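Local coordinates for ABC-type transport system, sugar-family extracellular solute-binding protein (Peptoclostridium difficile 630, PDB 6HNI) that binds tyrosine in the cleft between two lobes, probably for delivery to an ABC transporter, and also has adhesive properties, at residues N196-G201 with M224-K229; K190-S195 with D217-S222; V238-A241 with P245-K248. The protein carries 1 engineered substitution. All blocks are in the same frame, centred on the assembly; numbering follows the deposited sequence. Where two conformers were deposited one is given.

Contact 1 (N196-G201 with M224-K229); sequences NEVNQG and MPIVSK. With EDO (1,2-ethanediol), chain F.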
ATOM      1  N   ASN A 196      17.628   7.556   3.613  1.00 15.14           N
ATOM      2  CA  ASN A 196      18.728   8.485   3.314  1.00 13.50           C
ATOM      3  C   ASN A 196      19.076   8.518   1.843  1.00 13.34           C
ATOM      4  O   ASN A 196      19.688   9.496   1.421  1.00 19.61           O
ATOM      5  CB  ASN A 196      19.939   8.140   4.165  1.00 15.02           C
ATOM      6  CG  ASN A 196      19.818   8.653   5.588  1.00 18.63           C
ATOM      7  OD1 ASN A 196      19.056   9.585   5.875  1.00 22.42           O
ATOM      8  ND2 ASN A 196      20.617   8.068   6.492  1.00 26.56           N
ATOM      9  N   GLU A 197      18.743   7.497   1.071  1.00 13.05           N
ATOM     10  CA  GLU A 197      19.006   7.436  -0.369  1.00 13.81           C
ATOM     11  C   GLU A 197      17.985   8.107  -1.228  1.00 12.89           C
ATOM     12  O   GLU A 197      18.183   8.200  -2.412  1.00 14.65           O
ATOM     13  CB  GLU A 197      19.160   5.992  -0.842  1.00 15.03           C
ATOM     14  CG  GLU A 197      20.342   5.230  -0.301  1.00 17.07           C
ATOM     15  CD  GLU A 197      20.266   3.749  -0.598  1.00 16.77           C
ATOM     16  OE1 GLU A 197      20.991   3.225  -1.452  1.00 35.91           O
ATOM     17  OE2 GLU A 197      19.485   3.069   0.028  1.00 23.34           O
ATOM     18  N   VAL A 198      16.861   8.566  -0.675  1.00 12.86           N
ATOM     19  CA  VAL A 198      15.795   9.132  -1.482  1.00 13.15           C
ATOM     20  C   VAL A 198      16.255  10.383  -2.256  1.00 13.24           C
ATOM     21  O   VAL A 198      15.959  10.500  -3.457  1.00 14.14           O
ATOM     22  CB  VAL A 198      14.551   9.426  -0.611  1.00 12.96           C
ATOM     23  CG1 VAL A 198      13.516  10.276  -1.333  1.00 14.74           C
ATOM     24  CG2 VAL A 198      13.932   8.094  -0.167  1.00 15.10           C
ATOM     25  N   ASN A 199      16.956  11.304  -1.583  1.00 13.67           N
ATOM     26  CA  ASN A 199      17.325  12.581  -2.214  1.00 13.69           C
ATOM     27  C   ASN A 199      18.122  12.341  -3.482  1.00 13.53           C
ATOM     28  O   ASN A 199      17.735  12.797  -4.590  1.00 15.50           O
ATOM     29  CB  ASN A 199      18.105  13.425  -1.236  1.00 14.66           C
ATOM     30  CG  ASN A 199      18.373  14.841  -1.752  1.00 13.31           C
ATOM     31  OD1 ASN A 199      18.888  15.007  -2.867  1.00 15.40           O
ATOM     32  ND2 ASN A 199      17.989  15.862  -0.977  1.00 16.04           N
ATOM     33  N   GLN A 200      19.196  11.575  -3.361  1.00 13.41           N
ATOM     34  CA  GLN A 200      20.061  11.370  -4.536  1.00 16.36           C
ATOM     35  C   GLN A 200      19.358  10.478  -5.584  1.00 14.38           C
ATOM     36  O   GLN A 200      19.580  10.610  -6.784  1.00 17.92           O
ATOM     37  CB  GLN A 200      21.360  10.755  -4.081  1.00 18.59           C
ATOM     38  CG  GLN A 200      22.421  10.724  -5.154  1.00 23.73           C
ATOM     39  CD  GLN A 200      22.271   9.546  -6.068  1.00 26.16           C
ATOM     40  OE1 GLN A 200      21.681   8.520  -5.687  1.00 31.36           O
ATOM     41  NE2 GLN A 200      22.842   9.667  -7.293  1.00 33.68           N
ATOM     42  N   GLY A 201      18.467   9.592  -5.122  1.00 13.57           N
ATOM     43  CA  GLY A 201      17.754   8.743  -6.036  1.00 14.96           C
ATOM     44  C   GLY A 201      16.831   9.492  -6.963  1.00 14.18           C
ATOM     45  O   GLY A 201      16.895   9.314  -8.177  1.00 16.33           O
ATOM     46  N   MET A 224       7.291  10.695   0.424  1.00 14.46           N
ATOM     47  CA  MET A 224       6.665  11.362  -0.724  0.50 13.73           C
ATOM     48  C   MET A 224       6.829  12.875  -0.760  1.00 14.21           C
ATOM     49  O   MET A 224       7.048  13.437  -1.813  1.00 16.89           O
ATOM     50  CB  MET A 224       5.179  10.990  -0.870  0.50 15.27           C
ATOM     51  CG  MET A 224       4.989   9.816  -1.805  0.50 18.07           C
ATOM     52  SD  MET A 224       5.659   9.995  -3.501  0.50 17.73           S
ATOM     53  CE  MET A 224       5.248  11.702  -3.892  0.50 19.58           C
ATOM     54  N   PRO A 225       6.733  13.547   0.403  1.00 13.77           N
ATOM     55  CA  PRO A 225       6.912  15.009   0.326  1.00 15.42           C
ATOM     56  C   PRO A 225       8.272  15.441  -0.261  1.00 15.16           C
ATOM     57  O   PRO A 225       8.314  16.461  -0.963  1.00 16.12           O
ATOM     58  CB  PRO A 225       6.723  15.452   1.767  1.00 15.67           C
ATOM     59  CG  PRO A 225       5.778  14.393   2.330  1.00 17.07           C
ATOM     60  CD  PRO A 225       6.263  13.112   1.729  1.00 15.55           C
ATOM     61  N   ILE A 226       9.330  14.697   0.030  1.00 14.17           N
ATOM     62  CA  ILE A 226      10.650  14.930  -0.575  1.00 13.06           C
ATOM     63  C   ILE A 226      10.634  14.648  -2.075  1.00 13.34           C
ATOM     64  O   ILE A 226      11.122  15.466  -2.890  1.00 14.79           O
ATOM     65  CB  ILE A 226      11.745  14.079   0.115  1.00 15.04           C
ATOM     66  CG1 ILE A 226      11.916  14.534   1.574  1.00 17.70           C
ATOM     67  CG2 ILE A 226      13.106  14.228  -0.613  1.00 15.55           C
ATOM     68  CD1 ILE A 226      12.790  13.654   2.432  1.00 19.38           C
ATOM     69  N   VAL A 227      10.102  13.495  -2.466  1.00 13.39           N
ATOM     70  CA  VAL A 227      10.015  13.125  -3.863  1.00 14.07           C
ATOM     71  C   VAL A 227       9.242  14.162  -4.649  1.00 13.86           C
ATOM     72  O   VAL A 227       9.718  14.636  -5.707  1.00 15.33           O
ATOM     73  CB  VAL A 227       9.418  11.722  -4.045  1.00 15.27           C
ATOM     74  CG1 VAL A 227       9.137  11.420  -5.510  1.00 17.05           C
ATOM     75  CG2 VAL A 227      10.306  10.678  -3.440  1.00 14.77           C
ATOM     76  N   SER A 228       8.108  14.574  -4.117  1.00 15.01           N
ATOM     77  CA  SER A 228       7.250  15.577  -4.729  1.00 14.95           C
ATOM     78  C   SER A 228       7.975  16.920  -4.948  1.00 14.68           C
ATOM     79  O   SER A 228       7.904  17.513  -6.029  1.00 16.68           O
ATOM     80  CB  SER A 228       5.987  15.815  -3.869  1.00 16.89           C
ATOM     81  OG  SER A 228       5.260  16.951  -4.330  1.00 18.58           O
ATOM     82  N   LYS A 229       8.649  17.393  -3.919  1.00 14.96           N
ATOM     83  CA  LYS A 229       9.297  18.690  -3.962  1.00 15.83           C
ATOM     84  C   LYS A 229      10.343  18.715  -5.091  1.00 14.45           C
ATOM     85  O   LYS A 229      10.365  19.635  -5.924  1.00 18.13           O
ATOM     86  CB  LYS A 229       9.939  19.012  -2.599  1.00 18.14           C
ATOM     87  CG  LYS A 229      10.391  20.429  -2.455  1.00 20.60           C
ATOM     88  CD  LYS A 229       9.296  21.397  -2.097  1.00 22.97           C
ATOM     89  CE  LYS A 229       9.906  22.787  -2.006  1.00 26.48           C
ATOM     90  NZ  LYS A 229       8.906  23.765  -1.536  1.00 34.95           N
TER
HETATM   91  C1  EDO F 405       9.286  13.316   4.254  1.00 23.37           C
HETATM   92  O1  EDO F 405       9.224  13.204   2.875  1.00 28.39           O
HETATM   93  C2  EDO F 405       8.933  14.691   4.778  1.00 43.70           C
HETATM   94  O2  EDO F 405      10.089  15.527   4.787  1.00 43.96           O

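Contact 2 (K190-S195 with D217-S222); sequences KGITTS and DNLVAS. With TYR (tyrosine), chain B.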
ATOM      1  N   LYS A 190      15.499   2.954 -10.146  1.00 14.94           N
ATOM      2  CA  LYS A 190      16.411   3.366  -9.094  1.00 15.14           C
ATOM      3  C   LYS A 190      16.054   2.603  -7.820  1.00 14.18           C
ATOM      4  O   LYS A 190      15.152   2.974  -7.061  1.00 15.98           O
ATOM      5  CB  LYS A 190      16.382   4.876  -8.900  1.00 17.61           C
ATOM      6  CG  LYS A 190      17.361   5.425  -7.884  1.00 21.57           C
ATOM      7  CD  LYS A 190      18.798   5.160  -8.311  1.00 24.51           C
ATOM      8  CE  LYS A 190      19.824   5.847  -7.398  1.00 31.05           C
ATOM      9  NZ  LYS A 190      21.206   5.313  -7.546  1.00 33.56           N
ATOM     10  N   GLY A 191      16.738   1.491  -7.619  1.00 15.46           N
ATOM     11  CA  GLY A 191      16.601   0.705  -6.427  1.00 14.75           C
ATOM     12  C   GLY A 191      17.362   1.298  -5.269  1.00 14.64           C
ATOM     13  O   GLY A 191      18.574   1.568  -5.400  1.00 20.14           O
ATOM     14  N   ILE A 192      16.667   1.492  -4.145  1.00 14.29           N
ATOM     15  CA  ILE A 192      17.272   1.957  -2.892  1.00 14.63           C
ATOM     16  C   ILE A 192      16.894   1.026  -1.731  1.00 13.55           C
ATOM     17  O   ILE A 192      16.063   0.120  -1.902  1.00 15.78           O
ATOM     18  CB  ILE A 192      16.841   3.406  -2.596  1.00 14.38           C
ATOM     19  CG1 ILE A 192      15.311   3.479  -2.345  1.00 16.01           C
ATOM     20  CG2 ILE A 192      17.316   4.358  -3.713  1.00 16.09           C
ATOM     21  CD1 ILE A 192      14.860   4.799  -1.800  1.00 17.86           C
ATOM     22  N   THR A 193      17.515   1.220  -0.570  1.00 14.01           N
ATOM     23  CA  THR A 193      17.215   0.427   0.622  1.00 16.34           C
ATOM     24  C   THR A 193      16.997   1.234   1.868  1.00 15.06           C
ATOM     25  O   THR A 193      16.552   0.653   2.851  1.00 19.67           O
ATOM     26  CB  THR A 193      18.307  -0.620   0.936  1.00 20.13           C
ATOM     27  OG1 THR A 193      19.556   0.030   1.082  1.00 22.80           O
ATOM     28  CG2 THR A 193      18.405  -1.650  -0.149  1.00 22.59           C
ATOM     29  N   THR A 194      17.236   2.538   1.845  1.00 14.13           N
ATOM     30  CA  THR A 194      17.148   3.400   3.017  1.00 16.29           C
ATOM     31  C   THR A 194      16.507   4.732   2.656  1.00 14.80           C
ATOM     32  O   THR A 194      16.635   5.219   1.486  1.00 15.07           O
ATOM     33  CB  THR A 194      18.542   3.682   3.639  1.00 16.62           C
ATOM     34  OG1 THR A 194      19.286   4.462   2.720  1.00 21.92           O
ATOM     35  CG2 THR A 194      19.266   2.413   3.923  1.00 20.35           C
ATOM     36  N   SER A 195      15.899   5.393   3.624  1.00 14.77           N
ATOM     37  CA  SER A 195      15.321   6.712   3.429  1.00 15.17           C
ATOM     38  C   SER A 195      16.405   7.761   3.101  1.00 14.92           C
ATOM     39  O   SER A 195      16.125   8.751   2.405  1.00 16.20           O
ATOM     40  CB  SER A 195      14.536   7.233   4.633  1.00 18.68           C
ATOM     41  OG  SER A 195      15.321   7.242   5.783  1.00 24.84           O
ATOM     42  N   ASP A 217       5.093   1.034  -2.537  1.00 12.29           N
ATOM     43  CA  ASP A 217       6.316   0.839  -1.841  1.00  9.78           C
ATOM     44  C   ASP A 217       6.307   1.684  -0.557  1.00 10.94           C
ATOM     45  O   ASP A 217       6.066   2.880  -0.587  1.00 12.02           O
ATOM     46  CB  ASP A 217       7.456   1.378  -2.765  1.00 10.85           C
ATOM     47  CG  ASP A 217       8.823   1.168  -2.163  1.00 12.51           C
ATOM     48  OD1 ASP A 217       9.296   1.985  -1.336  1.00 15.14           O
ATOM     49  OD2 ASP A 217       9.438   0.155  -2.539  1.00 17.27           O
ATOM     50  N   ASN A 218       6.460   0.992   0.598  1.00 11.47           N
ATOM     51  CA  ASN A 218       6.359   1.644   1.865  1.00 11.72           C
ATOM     52  C   ASN A 218       7.415   2.705   2.127  1.00 11.92           C
ATOM     53  O   ASN A 218       7.136   3.719   2.687  1.00 14.01           O
ATOM     54  CB  ASN A 218       6.347   0.616   3.008  1.00 11.67           C
ATOM     55  CG  ASN A 218       5.097  -0.265   3.001  1.00 11.04           C
ATOM     56  OD1 ASN A 218       3.990   0.214   3.346  1.00 13.00           O
ATOM     57  ND2 ASN A 218       5.260  -1.501   2.603  1.00 11.43           N
ATOM     58  N   LEU A 219       8.633   2.414   1.652  1.00 11.77           N
ATOM     59  CA  LEU A 219       9.753   3.367   1.829  1.00 11.79           C
ATOM     60  C   LEU A 219       9.503   4.667   1.051  1.00 13.02           C
ATOM     61  O   LEU A 219       9.570   5.757   1.617  1.00 14.57           O
ATOM     62  CB  LEU A 219      11.044   2.671   1.447  1.00 12.67           C
ATOM     63  CG  LEU A 219      12.283   3.517   1.749  1.00 14.41           C
ATOM     64  CD1 LEU A 219      12.468   3.716   3.233  1.00 18.15           C
ATOM     65  CD2 LEU A 219      13.499   2.841   1.131  1.00 15.96           C
ATOM     66  N   VAL A 220       9.141   4.536  -0.221  1.00 13.08           N
ATOM     67  CA  VAL A 220       8.898   5.732  -1.050  1.00 13.52           C
ATOM     68  C   VAL A 220       7.625   6.478  -0.625  1.00 13.79           C
ATOM     69  O   VAL A 220       7.609   7.701  -0.530  1.00 15.46           O
ATOM     70  CB  VAL A 220       8.924   5.385  -2.535  1.00 15.72           C
ATOM     71  CG1 VAL A 220       8.664   6.623  -3.373  1.00 17.01           C
ATOM     72  CG2 VAL A 220      10.306   4.840  -2.916  1.00 17.01           C
ATOM     73  N   ALA A 221       6.565   5.724  -0.295  1.00 12.95           N
ATOM     74  CA  ALA A 221       5.336   6.365   0.190  1.00 13.90           C
ATOM     75  C   ALA A 221       5.578   7.177   1.455  1.00 14.57           C
ATOM     76  O   ALA A 221       4.904   8.172   1.664  1.00 24.91           O
ATOM     77  CB  ALA A 221       4.254   5.296   0.416  1.00 14.89           C
ATOM     78  N   SER A 222       6.506   6.750   2.304  1.00 12.99           N
ATOM     79  CA  SER A 222       6.862   7.468   3.535  0.60 14.15           C
ATOM     80  C   SER A 222       7.730   8.701   3.356  1.00 14.72           C
ATOM     81  O   SER A 222       7.892   9.505   4.303  1.00 19.11           O
ATOM     82  CB  SER A 222       7.629   6.537   4.430  0.60 13.39           C
ATOM     83  OG  SER A 222       6.767   5.499   4.841  0.60 16.37           O
TER
HETATM   84  N   TYR B 401       1.375  -2.581  -0.877  1.00 10.93           N
HETATM   85  CA  TYR B 401       2.273  -2.323   0.262  1.00 10.93           C
HETATM   86  C   TYR B 401       2.712  -3.644   0.873  1.00 11.51           C
HETATM   87  O   TYR B 401       3.336  -3.617   1.927  1.00 11.91           O
HETATM   88  CB  TYR B 401       1.701  -1.290   1.254  1.00 10.40           C
HETATM   89  CG  TYR B 401       1.561   0.070   0.656  1.00  9.31           C
HETATM   90  CD1 TYR B 401       2.729   0.806   0.299  1.00 10.39           C
HETATM   91  CD2 TYR B 401       0.364   0.648   0.355  1.00 11.24           C
HETATM   92  CE1 TYR B 401       2.615   2.020  -0.326  1.00 11.71           C
HETATM   93  CE2 TYR B 401       0.233   1.868  -0.271  1.00 10.99           C
HETATM   94  CZ  TYR B 401       1.403   2.577  -0.631  1.00 11.01           C
HETATM   95  OH  TYR B 401       1.295   3.798  -1.268  1.00 12.96           O
HETATM   96  OXT TYR B 401       2.531  -4.683   0.273  1.00 11.69           O

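Contact 3 (V238-A241 with P245-K248); sequences VIAA and PVEK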
ATOM      1  N   VAL A 238       4.406  13.017 -11.421  1.00 14.21           N
ATOM      2  CA  VAL A 238       4.477  11.783 -10.644  1.00 12.69           C
ATOM      3  C   VAL A 238       3.066  11.107 -10.539  1.00 11.12           C
ATOM      4  O   VAL A 238       2.140  11.732 -10.037  1.00 13.34           O
ATOM      5  CB  VAL A 238       4.988  12.086  -9.228  1.00 13.73           C
ATOM      6  CG1 VAL A 238       5.107  10.822  -8.444  1.00 14.75           C
ATOM      7  CG2 VAL A 238       6.350  12.796  -9.284  1.00 14.32           C
ATOM      8  N   ILE A 239       2.993   9.928 -11.096  1.00 12.45           N
ATOM      9  CA  ILE A 239       1.762   9.096 -11.001  1.00 12.59           C
ATOM     10  C   ILE A 239       2.045   8.092  -9.923  1.00 12.23           C
ATOM     11  O   ILE A 239       2.960   7.294  -9.987  1.00 14.66           O
ATOM     12  CB  ILE A 239       1.483   8.394 -12.335  1.00 13.91           C
ATOM     13  CG1 ILE A 239       1.266   9.390 -13.473  1.00 16.62           C
ATOM     14  CG2 ILE A 239       0.303   7.456 -12.186  1.00 13.78           C
ATOM     15  CD1 ILE A 239       0.278  10.477 -13.228  1.00 21.09           C
ATOM     16  N   ALA A 240       1.124   8.040  -8.936  1.00 11.24           N
ATOM     17  CA  ALA A 240       1.229   7.032  -7.879  1.00 11.23           C
ATOM     18  C   ALA A 240       0.169   5.964  -8.054  1.00 11.16           C
ATOM     19  O   ALA A 240      -0.893   6.220  -8.658  1.00 13.20           O
ATOM     20  CB  ALA A 240       1.067   7.669  -6.513  1.00 12.76           C
ATOM     21  N   ALA A 241       0.427   4.809  -7.475  1.00 11.76           N
ATOM     22  CA  ALA A 241      -0.527   3.680  -7.510  1.00 11.66           C
ATOM     23  C   ALA A 241      -1.795   3.908  -6.694  1.00 11.65           C
ATOM     24  O   ALA A 241      -2.801   3.283  -7.016  1.00 13.42           O
ATOM     25  CB  ALA A 241       0.158   2.427  -7.045  1.00 12.54           C
ATOM     26  N   PRO A 245       0.014   8.928  -1.694  1.00 12.69           N
ATOM     27  CA  PRO A 245       1.103   9.800  -2.207  1.00 12.27           C
ATOM     28  C   PRO A 245       0.596  11.040  -2.907  1.00 12.13           C
ATOM     29  O   PRO A 245       1.297  12.039  -2.935  1.00 14.45           O
ATOM     30  CB  PRO A 245       1.818   8.858  -3.175  1.00 14.42           C
ATOM     31  CG  PRO A 245       1.651   7.493  -2.564  1.00 13.55           C
ATOM     32  CD  PRO A 245       0.248   7.520  -2.011  1.00 13.01           C
ATOM     33  N   VAL A 246      -0.586  10.998  -3.515  1.00 12.35           N
ATOM     34  CA  VAL A 246      -1.186  12.178  -4.126  1.00 12.87           C
ATOM     35  C   VAL A 246      -1.475  13.240  -3.077  1.00 12.69           C
ATOM     36  O   VAL A 246      -1.134  14.417  -3.266  1.00 15.01           O
ATOM     37  CB  VAL A 246      -2.405  11.821  -4.999  1.00 13.63           C
ATOM     38  CG1 VAL A 246      -3.092  13.042  -5.591  1.00 14.47           C
ATOM     39  CG2 VAL A 246      -2.028  10.810  -6.064  1.00 13.56           C
ATOM     40  N   GLU A 247      -2.055  12.821  -1.943  1.00 15.36           N
ATOM     41  CA  GLU A 247      -2.266  13.736  -0.825  1.00 15.86           C
ATOM     42  C   GLU A 247      -0.948  14.338  -0.331  1.00 16.93           C
ATOM     43  O   GLU A 247      -0.921  15.494   0.116  1.00 20.67           O
ATOM     44  CB  GLU A 247      -2.970  13.053   0.369  1.00 18.49           C
ATOM     45  CG  GLU A 247      -4.360  12.501   0.073  1.00 22.70           C
ATOM     46  CD  GLU A 247      -4.969  11.744   1.252  1.00 32.82           C
ATOM     47  OE1 GLU A 247      -4.253  11.364   2.222  1.00 39.77           O
ATOM     48  OE2 GLU A 247      -6.191  11.523   1.199  1.00 40.58           O
ATOM     49  N   LYS A 248       0.154  13.571  -0.476  1.00 15.60           N
ATOM     50  CA  LYS A 248       1.490  13.992  -0.039  1.00 15.54           C
ATOM     51  C   LYS A 248       2.325  14.641  -1.165  1.00 16.16           C
ATOM     52  O   LYS A 248       3.517  14.903  -0.956  1.00 22.23           O
ATOM     53  CB  LYS A 248       2.276  12.805   0.566  1.00 16.73           C
ATOM     54  CG  LYS A 248       1.650  12.142   1.813  1.00 19.64           C
ATOM     55  CD  LYS A 248       1.665  13.070   3.039  1.00 23.77           C
ATOM     56  CE  LYS A 248       1.003  12.492   4.282  1.00 26.47           C
ATOM     57  NZ  LYS A 248       0.879  13.625   5.238  1.00 38.32           N
TER

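Contact 1 (N196-G201 with M224-K229)
Val198, in the first turn of helix 198-205, faces Ile226 and Val227 on helix 224-233, and the two segments meet entirely through methyl groups. From the backbone the Val198 CB points at the opposite helix and divides into two branches. CG1, set anti to the backbone N by chi1 of 168°, reaches across: it sits 3.9 Å from CG2 of Val227 and 4.0 Å from CG2 of Ile226, so one methyl fits against neighbouring residues of a single turn. The Val227 side chain lies at about a right angle to that of Val198, whereas Ile226 slants past it. The other branch, Val198 CG2, packs on Ile192 of strand 186-192. Beneath the pair, Met161 of strand 157-163 touches both Val198 and Val227, closing the sheet-facing side.

Ile226 marks the outer limit of the apolar patch. Its backbone N-H, in the opening turn of the helix, donates to O1 of a 1,2-ethanediol molecule, with an N to O1 distance of 3.2 Å and an angle of 149° at the hydrogen. The diol probably comes from the crystallisation liquor. With no hydrogen bond between the segments, the helices pair here through hydrophobic, van der Waals contact, which has none of the directional demand of a hydrogen bond.

Contact 2 (K190-S195 with D217-S222)
Leu219 lays its forked end over the chain where strand 186-192 runs out into the loop 193-195. CD2 lies 3.8 Å from Ile192 CD1 and equally close to Thr194 N, while CD1 rests 3.8 Å from Ser195 N; the fork thus straddles side chain and backbone together. Chi1 of -173° swings CG opposite the backbone N and extends the leucine toward the strand end. This is the end of the four-stranded parallel sheet where the strands' C-termini lie, in one lobe of a periplasmic-binding-protein fold, and here loops and short helices carry the ligand pocket.

On the strand side, the loop is braced by Glu197, whose OE2 accepts from Thr193 N and from the Thr194 hydroxyl.

Helix 218-221 carries Leu219 on one flank and tyrosine-binding groups on another. Asp217 is its N-cap: OD1 accepts from Val220 N at 2.8 Å, nearly straight at 165°, through the lone pair away from OD2. OD2 is held in turn by Ser169 OG and Asn163 N, and the carboxylate of Glu166 takes the N-H groups of Asn218 and Leu219. The start of the helix is therefore gripped by two acidic side chains, which probably interact favourably with its dipole.

Asn218 uses both ends of its amide. OD1 is hydrogen-bonded to His34 NE2, in the loop after strand 24-30 of the other lobe, so this side chain helps bridge the closed cleft. ND2 donates to the carboxylate O of the bound tyrosine at 2.9 Å. At the phenol end of the ligand, the Ala221 CB methyl lies 3.7 Å from the tyrosine OH.

Contact 3 (V238-A241 with P245-K248)
With extended torsions (phi -107°, psi 158°), Ala240 continues the strand, and its CB points toward helix 243-247, where Pro245 and Val246 present their side chains to it. The proline, with helical backbone torsions, offers the CB corner of its ring: Ala240 CB and Pro245 CB are 3.6 Å apart, and Pro245 CG follows at 4.0 Å from the same methyl. Val246 adds a looser contact. Its chi1 of 177° leaves CG2 beside the backbone N, on the flank nearest the strand, 4.4 Å from Ala240 CB. The alanine methyl is in effect shared between two consecutive residues of the helix, and a short side chain suffices because the backbones come close, with 6.3 Å between the CA atoms of Ala240 and Pro245.

All three touching residues are buried, and they sit at a strand-turn-helix step of the alpha/beta lobe. Strand 238-240 lies at the side of the four-stranded parallel sheet; Ile239 is paired through its backbone with Leu212 and Val214 of strand 211-214, while Ala240 forms backbone hydrogen bonding with Ala252. Just three residues separate the two segments, so the short helix folds back at once over the strand it follows, and neither segment hydrogen-bonds to the other.

Pro245 also belongs to the pocket: its ring lies about 4 Å from the bound tyrosine at the nearest atoms, so the residue that packs on the strand also helps to line the ligand site. Met224, in the conformer given, also packs on Pro245. One residue further on, the carbonyl O of Val246 accepts from Asn294 ND2, and the helix then ends, Lys248 being the first residue to leave helical torsions.

Overall arrangement
The three contacts lie in the same lobe, around its four-stranded parallel sheet. Contacts 1 and 2 have centres 9 Å apart and interleave along the chain: strand 186-192 leads into helix 198-205, and helix 218-221 into helix 224-233. They touch through Gln200 OE1 and Lys190 CE, 3.7 Å apart. Contact 3 follows both in sequence, its centre about 13 Å from that of contact 1 and 14 Å from that of contact 2. It meets contact 1 where helix 224-233 packs on Lys248. Contacts 2 and 3 do not touch, yet both supply residues to the tyrosine pocket, while contact 1 lies farther back, joining the helices behind it.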